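Local coordinates for protein argonaute (Marinitoga piezophila, PDB 5I4A) that uses short 5'-hydroxyl RNA guides to bind complementary single-stranded DNA or RNA targets and cut them, at residues 296-307 with 369-380. Numbering follows the deposited sequence.
With nucleotides of chain B.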
loop_
_atom_site.group_PDB
_atom_site.type_symbol
_atom_site.label_atom_id
_atom_site.label_comp_id
_atom_site.label_asym_id
_atom_site.label_seq_id
_atom_site.Cartn_x
_atom_site.Cartn_y
_atom_site.Cartn_z
ATOM N N LEU A 296 -12.269 6.332 31.550
ATOM C CA LEU A 296 -12.664 6.773 30.218
ATOM C C LEU A 296 -13.488 8.045 30.377
ATOM O O LEU A 296 -14.622 8.002 30.866
ATOM C CB LEU A 296 -13.455 5.686 29.495
ATOM C CG LEU A 296 -13.949 6.032 28.087
ATOM C CD1 LEU A 296 -12.784 6.389 27.178
ATOM C CD2 LEU A 296 -14.757 4.882 27.502
ATOM N N LYS A 297 -12.910 9.174 29.981
ATOM C CA LYS A 297 -13.544 10.479 30.100
ATOM C C LYS A 297 -13.857 11.021 28.711
ATOM O O LYS A 297 -13.076 10.828 27.774
ATOM C CB LYS A 297 -12.643 11.454 30.867
ATOM C CG LYS A 297 -12.374 11.023 32.308
ATOM C CD LYS A 297 -11.424 11.974 33.021
ATOM C CE LYS A 297 -10.038 11.943 32.399
ATOM N NZ LYS A 297 -9.058 12.748 33.180
ATOM N N ALA A 298 -14.998 11.697 28.577
ATOM C CA ALA A 298 -15.437 12.114 27.253
ATOM C C ALA A 298 -16.387 13.299 27.344
ATOM O O ALA A 298 -17.052 13.507 28.362
ATOM C CB ALA A 298 -16.116 10.953 26.514
ATOM N N ILE A 299 -16.428 14.075 26.260
ATOM C CA ILE A 299 -17.433 15.107 26.041
ATOM C C ILE A 299 -17.922 14.981 24.602
ATOM O O ILE A 299 -17.316 14.297 23.776
ATOM C CB ILE A 299 -16.906 16.534 26.313
ATOM C CG1 ILE A 299 -15.664 16.825 25.468
ATOM C CG2 ILE A 299 -16.625 16.734 27.800
ATOM C CD1 ILE A 299 -15.146 18.240 25.624
ATOM N N PHE A 300 -19.030 15.658 24.304
ATOM C CA PHE A 300 -19.722 15.525 23.028
ATOM C C PHE A 300 -19.693 16.835 22.251
ATOM O O PHE A 300 -19.848 17.918 22.830
ATOM C CB PHE A 300 -21.186 15.094 23.229
ATOM C CG PHE A 300 -21.350 13.763 23.908
ATOM C CD1 PHE A 300 -21.412 13.677 25.289
ATOM C CD2 PHE A 300 -21.463 12.600 23.162
ATOM C CE1 PHE A 300 -21.572 12.452 25.913
ATOM C CE2 PHE A 300 -21.620 11.375 23.781
ATOM C CZ PHE A 300 -21.675 11.302 25.157
ATOM N N PHE A 301 -19.512 16.731 20.935
ATOM C CA PHE A 301 -19.592 17.874 20.030
ATOM C C PHE A 301 -20.601 17.564 18.934
ATOM O O PHE A 301 -20.470 16.557 18.231
ATOM C CB PHE A 301 -18.227 18.205 19.418
ATOM C CG PHE A 301 -17.265 18.841 20.382
ATOM C CD1 PHE A 301 -16.435 18.060 21.169
ATOM C CD2 PHE A 301 -17.192 20.219 20.499
ATOM C CE1 PHE A 301 -15.547 18.645 22.059
ATOM C CE2 PHE A 301 -16.310 20.807 21.385
ATOM C CZ PHE A 301 -15.490 20.021 22.167
ATOM N N PHE A 302 -21.596 18.431 18.785
ATOM C CA PHE A 302 -22.619 18.279 17.764
ATOM C C PHE A 302 -22.519 19.424 16.766
ATOM O O PHE A 302 -22.119 20.540 17.113
ATOM C CB PHE A 302 -24.021 18.244 18.378
ATOM C CG PHE A 302 -24.211 17.149 19.390
ATOM C CD1 PHE A 302 -23.890 17.355 20.721
ATOM C CD2 PHE A 302 -24.722 15.920 19.015
ATOM C CE1 PHE A 302 -24.066 16.356 21.651
ATOM C CE2 PHE A 302 -24.901 14.918 19.943
ATOM C CZ PHE A 302 -24.570 15.137 21.263
ATOM N N SER A 303 -22.888 19.142 15.515
ATOM C CA SER A 303 -22.813 20.164 14.480
ATOM C C SER A 303 -23.938 21.186 14.593
ATOM O O SER A 303 -23.840 22.265 13.996
ATOM C CB SER A 303 -22.829 19.512 13.097
ATOM O OG SER A 303 -24.054 18.841 12.860
ATOM N N SER A 304 -24.993 20.879 15.346
ATOM C CA SER A 304 -26.127 21.779 15.520
ATOM C C SER A 304 -27.025 21.222 16.613
ATOM O O SER A 304 -26.930 20.047 16.980
ATOM C CB SER A 304 -26.922 21.949 14.221
ATOM O OG SER A 304 -27.470 20.712 13.795
ATOM N N LYS A 305 -27.896 22.089 17.135
ATOM C CA LYS A 305 -28.960 21.618 18.015
ATOM C C LYS A 305 -29.832 20.590 17.306
ATOM O O LYS A 305 -30.246 19.593 17.909
ATOM C CB LYS A 305 -29.807 22.796 18.501
ATOM C CG LYS A 305 -29.117 23.698 19.512
ATOM C CD LYS A 305 -28.893 22.985 20.836
ATOM C CE LYS A 305 -28.365 23.941 21.898
ATOM N NZ LYS A 305 -28.258 23.285 23.232
ATOM N N LYS A 306 -30.107 20.809 16.017
ATOM C CA LYS A 306 -30.945 19.877 15.268
ATOM C C LYS A 306 -30.335 18.483 15.248
ATOM O O LYS A 306 -31.022 17.489 15.509
ATOM C CB LYS A 306 -31.160 20.381 13.839
ATOM C CG LYS A 306 -32.125 19.519 13.037
ATOM C CD LYS A 306 -31.695 19.398 11.584
ATOM C CE LYS A 306 -32.479 20.336 10.685
ATOM N NZ LYS A 306 -32.107 20.159 9.252
ATOM N N GLN A 307 -29.037 18.391 14.946
ATOM C CA GLN A 307 -28.378 17.090 14.908
ATOM C C GLN A 307 -28.489 16.379 16.250
ATOM O O GLN A 307 -28.695 15.161 16.300
ATOM C CB GLN A 307 -26.913 17.252 14.512
ATOM C CG GLN A 307 -26.163 15.936 14.414
ATOM C CD GLN A 307 -24.671 16.113 14.564
ATOM O OE1 GLN A 307 -24.194 16.594 15.588
ATOM N NE2 GLN A 307 -23.923 15.720 13.541
ATOM N N ILE A 369 -9.469 21.604 30.336
ATOM C CA ILE A 369 -9.492 20.147 30.271
ATOM C C ILE A 369 -8.065 19.630 30.206
ATOM O O ILE A 369 -7.283 20.015 29.328
ATOM C CB ILE A 369 -10.316 19.665 29.075
ATOM C CG1 ILE A 369 -11.812 19.778 29.380
ATOM C CG2 ILE A 369 -9.942 18.228 28.718
ATOM C CD1 ILE A 369 -12.705 19.449 28.203
ATOM N N GLU A 370 -7.719 18.757 31.140
ATOM C CA GLU A 370 -6.421 18.107 31.177
ATOM C C GLU A 370 -6.616 16.603 31.008
ATOM O O GLU A 370 -7.741 16.109 30.888
ATOM C CB GLU A 370 -5.692 18.428 32.483
ATOM C CG GLU A 370 -5.791 19.881 32.925
ATOM C CD GLU A 370 -4.441 20.563 32.976
ATOM O OE1 GLU A 370 -3.514 20.092 32.284
ATOM O OE2 GLU A 370 -4.302 21.565 33.710
ATOM N N ASP A 371 -5.496 15.878 30.994
ATOM C CA ASP A 371 -5.484 14.421 30.893
ATOM C C ASP A 371 -6.110 13.939 29.588
ATOM O O ASP A 371 -6.274 14.714 28.641
ATOM C CB ASP A 371 -6.206 13.790 32.085
ATOM C CG ASP A 371 -5.875 14.476 33.391
ATOM O OD1 ASP A 371 -4.918 15.278 33.412
ATOM O OD2 ASP A 371 -6.571 14.220 34.396
ATOM N N ASN A 372 -6.460 12.653 29.535
ATOM C CA ASN A 372 -7.018 12.035 28.336
ATOM C C ASN A 372 -8.532 12.199 28.362
ATOM O O ASN A 372 -9.213 11.603 29.202
ATOM C CB ASN A 372 -6.637 10.560 28.263
ATOM C CG ASN A 372 -5.157 10.331 28.485
ATOM O OD1 ASN A 372 -4.317 10.951 27.837
ATOM N ND2 ASN A 372 -4.829 9.443 29.423
ATOM N N VAL A 373 -9.062 13.001 27.442
ATOM C CA VAL A 373 -10.500 13.205 27.320
ATOM C C VAL A 373 -10.869 13.056 25.854
ATOM O O VAL A 373 -10.317 13.757 24.994
ATOM C CB VAL A 373 -10.945 14.577 27.859
ATOM C CG1 VAL A 373 -12.427 14.806 27.570
ATOM C CG2 VAL A 373 -10.681 14.666 29.354
ATOM N N MET A 374 -11.793 12.146 25.573
ATOM C CA MET A 374 -12.247 11.904 24.214
ATOM C C MET A 374 -13.261 12.960 23.797
ATOM O O MET A 374 -14.164 13.313 24.560
ATOM C CB MET A 374 -12.878 10.518 24.106
ATOM C CG MET A 374 -11.985 9.400 24.602
ATOM S SD MET A 374 -10.526 9.228 23.567
ATOM C CE MET A 374 -9.507 8.206 24.612
ATOM N N ALA A 375 -13.115 13.459 22.578
ATOM C CA ALA A 375 -14.098 14.355 21.986
ATOM C C ALA A 375 -14.928 13.529 21.010
ATOM O O ALA A 375 -14.495 13.242 19.891
ATOM C CB ALA A 375 -13.425 15.538 21.304
ATOM N N ILE A 376 -16.121 13.131 21.448
ATOM C CA ILE A 376 -17.071 12.420 20.593
ATOM C C ILE A 376 -17.718 13.458 19.681
ATOM O O ILE A 376 -18.616 14.200 20.093
ATOM C CB ILE A 376 -18.108 11.650 21.413
ATOM C CG1 ILE A 376 -17.415 10.560 22.241
ATOM C CG2 ILE A 376 -19.163 11.037 20.500
ATOM C CD1 ILE A 376 -18.268 9.993 23.356
ATOM N N VAL A 377 -17.257 13.516 18.440
ATOM C CA VAL A 377 -17.660 14.542 17.488
ATOM C C VAL A 377 -18.560 13.881 16.456
ATOM O O VAL A 377 -18.116 13.003 15.704
ATOM C CB VAL A 377 -16.445 15.200 16.821
ATOM C CG1 VAL A 377 -16.888 16.276 15.843
ATOM C CG2 VAL A 377 -15.519 15.768 17.886
ATOM N N LEU A 378 -19.827 14.284 16.429
ATOM C CA LEU A 378 -20.796 13.683 15.525
ATOM C C LEU A 378 -20.706 14.346 14.158
ATOM O O LEU A 378 -20.903 15.561 14.033
ATOM C CB LEU A 378 -22.209 13.804 16.094
ATOM C CG LEU A 378 -22.595 12.820 17.199
ATOM C CD1 LEU A 378 -22.004 13.222 18.545
ATOM C CD2 LEU A 378 -24.111 12.695 17.281
ATOM N N LEU A 379 -20.399 13.550 13.138
ATOM C CA LEU A 379 -20.339 14.015 11.761
ATOM C C LEU A 379 -21.668 13.739 11.073
ATOM O O LEU A 379 -22.230 12.649 11.207
ATOM C CB LEU A 379 -19.206 13.325 11.000
ATOM C CG LEU A 379 -17.816 13.292 11.642
ATOM C CD1 LEU A 379 -16.854 12.486 10.786
ATOM C CD2 LEU A 379 -17.278 14.698 11.875
ATOM N N ASP A 380 -22.169 14.733 10.337
ATOM C CA ASP A 380 -23.427 14.558 9.617
ATOM C C ASP A 380 -23.286 13.574 8.464
ATOM O O ASP A 380 -24.237 12.854 8.142
ATOM C CB ASP A 380 -23.923 15.907 9.102
ATOM C CG ASP A 380 -24.466 16.784 10.209
ATOM O OD1 ASP A 380 -25.296 16.291 11.002
ATOM O OD2 ASP A 380 -24.055 17.961 10.292
ATOM O "O5'" U B 1 -12.037 7.758 11.030
ATOM C "C5'" U B 1 -12.775 8.383 12.075
ATOM C "C4'" U B 1 -14.164 8.774 11.628
ATOM O "O4'" U B 1 -14.070 9.881 10.692
ATOM C "C3'" U B 1 -14.962 7.677 10.927
ATOM O "O3'" U B 1 -16.334 7.749 11.313
ATOM C "C2'" U B 1 -14.821 8.028 9.448
ATOM O "O2'" U B 1 -15.900 7.599 8.643
ATOM C "C1'" U B 1 -14.725 9.551 9.482
ATOM N N1 U B 1 -13.919 10.095 8.381
ATOM C C2 U B 1 -14.466 11.032 7.525
ATOM O O2 U B 1 -15.607 11.451 7.637
ATOM N N3 U B 1 -13.621 11.465 6.530
ATOM C C4 U B 1 -12.316 11.057 6.312
ATOM O O4 U B 1 -11.672 11.531 5.377
ATOM C C5 U B 1 -11.830 10.084 7.239
ATOM C C6 U B 1 -12.631 9.649 8.214
HETATM O O HOH W 1 -10.276 8.981 28.841
HETATM O O HOH W 2 -7.190 10.740 31.797
#
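Gln-307 holds its CG trans to the backbone N (chi1 -178°) and runs on extended, which carries its amide from the first turn of the helix to the end of strand 374-379. There Gln-307 NE2 reaches Leu-378 O at 3.1 Å, from above the carbonyl plane but within its own amide plane. Gln-307 NE2 also donates to Asp-380 OD1 at 2.9 Å, by a more bent bond from above the carboxylate. OE1 accepts from Ser-303 N, so both ends of the amide are used. Ser-303 turns OG between its backbone N and carbonyl carbon (chi1 64°) and donates to the syn side of Asp-380 OD2, 2.7 Å away. Asp-380 OD1 is shared by Gln-307 and a salt bridge from Lys-404. Replacing Gln-307 by an alanine removes the amide, which would probably leave Ser-303 N without its acceptor and cost Leu-378 O and Asp-380 OD1 one donor each.

Strands 296-302 and 374-379 pair in parallel. Five backbone hydrogen bonds link them, from Met-374 N to Lys-297 O through to Leu-378 N to Phe-301 O. On one face the Ile-376 CD1 methyl lies 3.7 Å from Phe-300 CE2 and also meets Ala-298 CB. On the other, Phe-301 CE1 packs on Ala-375 CB at 3.8 Å. Leu-378 lies alongside Phe-302, both methyls against CE2. At the start of the pair, Lys-297 NZ forms a salt bridge with Asp-371 OD2 (3.1 Å).

Leu-379 CD1 comes within 3.5 Å of O2 of U1 of chain B, so the strand's end borders the first guide nucleotide. Both strands belong to the parallel sheet of the Mid domain. Strands 337-340 and 350-352 both pair with 296-302, and 398-403 pairs with 374-379. Helix 412-424 covers Leu-296, Met-374 and Ile-376, while Phe-393 packs on the opposite face.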